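Local coordinates for YfdX protein (Salmonella enterica I, PDB 6A09) that is of uncertain function, belongs to the YfdX family of bacterial proteins and assembles as a tetramer, at residues S83-A88 and V127-E132. Numbering follows the deposited sequence.
Sequences SSITVA and VIENQE
The amide nitrogen ND2 of Asn130 reaches across to two hydroxyls of the facing strand: a bond of 2.8 Å runs from it to Thr86 OG1, and a weak one of 3.4 Å to Ser84 OG. Thr86 OG1 lies almost in the amide plane, and the two side chains cross at about a right angle. With CG swung beside its backbone N (chi1 -50°), Asn130 leans over the strand towards Thr86. A water completes a ring by bonding Thr86 OG1 and donating a hydrogen bond to Asn130 OD1 at 2.8 Å; this oxygen is also bound by Ser173 of strand 170-175, so both ends of the amide are held. In the backbone between the strands, Ser84 pairs with Asn130 and Thr86 with Ile128 as antiparallel hydrogen-bonded pairs, Ile128 N bonding Thr86 O at 2.8 Å. On the other face, Ser83 OG donates to Glu129 OE2 at 2.7 Å from above the carboxylate plane, while Leu12 N binds the same oxygen. Further along that face, Ile85 CD1 rests 4.1 Å from Val127 CG1. Within the chain, strand 125-135 is the middle strand of an antiparallel three-stranded sheet, between 78-89 and 170-175; helix 113-122 covers Val127 at one end, and Phe33 of a second subunit packs on Ser83, Ile85 and Glu129.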
loop_
_atom_site.group_PDB
_atom_site.type_symbol
_atom_site.label_atom_id
_atom_site.label_comp_id
_atom_site.label_asym_id
_atom_site.label_seq_id
_atom_site.Cartn_x
_atom_site.Cartn_y
_atom_site.Cartn_z
ATOM N N SER A 83 -0.739 -7.877 13.612
ATOM C CA SER A 83 0.706 -7.740 13.651
ATOM C C SER A 83 1.312 -8.545 12.506
ATOM O O SER A 83 0.878 -9.662 12.230
ATOM C CB SER A 83 1.259 -8.214 15.002
ATOM O OG SER A 83 2.067 -7.221 15.602
ATOM N N SER A 84 2.303 -7.971 11.828
ATOM C CA SER A 84 3.045 -8.691 10.806
ATOM C C SER A 84 4.522 -8.334 10.928
ATOM O O SER A 84 4.906 -7.466 11.713
ATOM C CB SER A 84 2.496 -8.389 9.410
ATOM O OG SER A 84 2.884 -7.110 8.990
ATOM N N ILE A 85 5.356 -8.998 10.122
ATOM C CA ILE A 85 6.810 -8.942 10.251
ATOM C C ILE A 85 7.420 -8.447 8.943
ATOM O O ILE A 85 7.049 -8.923 7.868
ATOM C CB ILE A 85 7.404 -10.321 10.624
ATOM C CG1 ILE A 85 7.026 -10.717 12.054
ATOM C CG2 ILE A 85 8.921 -10.308 10.490
ATOM C CD1 ILE A 85 7.516 -9.746 13.102
ATOM N N THR A 86 8.362 -7.504 9.046
ATOM C CA THR A 86 9.238 -7.114 7.955
ATOM C C THR A 86 10.669 -7.465 8.347
ATOM O O THR A 86 11.100 -7.152 9.458
ATOM C CB THR A 86 9.126 -5.614 7.645
ATOM O OG1 THR A 86 7.813 -5.308 7.153
ATOM C CG2 THR A 86 10.162 -5.195 6.584
ATOM N N VAL A 87 11.397 -8.134 7.454
ATOM C CA VAL A 87 12.819 -8.379 7.667
ATOM C C VAL A 87 13.621 -7.535 6.682
ATOM O O VAL A 87 13.142 -7.155 5.612
ATOM C CB VAL A 87 13.190 -9.874 7.542
ATOM C CG1 VAL A 87 12.559 -10.665 8.676
ATOM C CG2 VAL A 87 12.766 -10.441 6.186
ATOM N N ALA A 88 14.846 -7.213 7.070
ATOM C CA ALA A 88 15.774 -6.491 6.204
ATOM C C ALA A 88 17.117 -7.178 6.338
ATOM O O ALA A 88 17.637 -7.318 7.449
ATOM C CB ALA A 88 15.875 -5.012 6.580
ATOM N N VAL A 127 14.586 -7.075 12.272
ATOM C CA VAL A 127 13.179 -7.457 12.329
ATOM C C VAL A 127 12.366 -6.237 12.739
ATOM O O VAL A 127 12.681 -5.579 13.735
ATOM C CB VAL A 127 12.961 -8.637 13.300
ATOM C CG1 VAL A 127 11.482 -8.853 13.594
ATOM C CG2 VAL A 127 13.619 -9.948 12.736
ATOM N N ILE A 128 11.339 -5.929 11.956
ATOM C CA ILE A 128 10.391 -4.863 12.249
ATOM C C ILE A 128 9.031 -5.503 12.448
ATOM O O ILE A 128 8.661 -6.429 11.715
ATOM C CB ILE A 128 10.343 -3.817 11.115
ATOM C CG1 ILE A 128 11.616 -2.957 11.101
ATOM C CG2 ILE A 128 9.061 -2.958 11.201
ATOM C CD1 ILE A 128 11.721 -2.087 9.881
ATOM N N GLU A 129 8.297 -5.037 13.452
ATOM C CA GLU A 129 6.949 -5.531 13.703
ATOM C C GLU A 129 5.953 -4.445 13.307
ATOM O O GLU A 129 5.966 -3.347 13.874
ATOM C CB GLU A 129 6.758 -5.956 15.162
ATOM C CG GLU A 129 5.378 -6.525 15.396
ATOM C CD GLU A 129 5.105 -6.961 16.829
ATOM O OE1 GLU A 129 5.717 -6.434 17.784
ATOM O OE2 GLU A 129 4.263 -7.853 17.002
ATOM N N ASN A 130 5.115 -4.753 12.315
ATOM C CA ASN A 130 4.118 -3.836 11.779
ATOM C C ASN A 130 2.805 -4.093 12.502
ATOM O O ASN A 130 2.159 -5.126 12.280
ATOM C CB ASN A 130 3.948 -4.021 10.269
ATOM C CG ASN A 130 5.287 -4.003 9.517
ATOM O OD1 ASN A 130 5.970 -2.991 9.493
ATOM N ND2 ASN A 130 5.659 -5.132 8.917
ATOM N N GLN A 131 2.404 -3.151 13.358
ATOM C CA GLN A 131 1.166 -3.253 14.121
ATOM C C GLN A 131 0.103 -2.390 13.461
ATOM O O GLN A 131 0.256 -1.169 13.361
ATOM C CB GLN A 131 1.383 -2.833 15.568
ATOM C CG GLN A 131 2.405 -3.700 16.255
ATOM C CD GLN A 131 2.504 -3.401 17.723
ATOM O OE1 GLN A 131 1.744 -2.590 18.239
ATOM N NE2 GLN A 131 3.452 -4.044 18.410
ATOM N N GLU A 132 -0.926 -3.038 12.955
ATOM C CA GLU A 132 -2.081 -2.360 12.409
ATOM C C GLU A 132 -3.019 -1.942 13.547
ATOM O O GLU A 132 -3.353 -2.749 14.430
ATOM C CB GLU A 132 -2.770 -3.296 11.424
ATOM C CG GLU A 132 -3.862 -2.689 10.615
ATOM C CD GLU A 132 -4.393 -3.643 9.549
ATOM O OE1 GLU A 132 -4.202 -4.873 9.695
ATOM O OE2 GLU A 132 -5.001 -3.165 8.560
HETATM O O HOH W 1 7.891 -2.364 7.526
#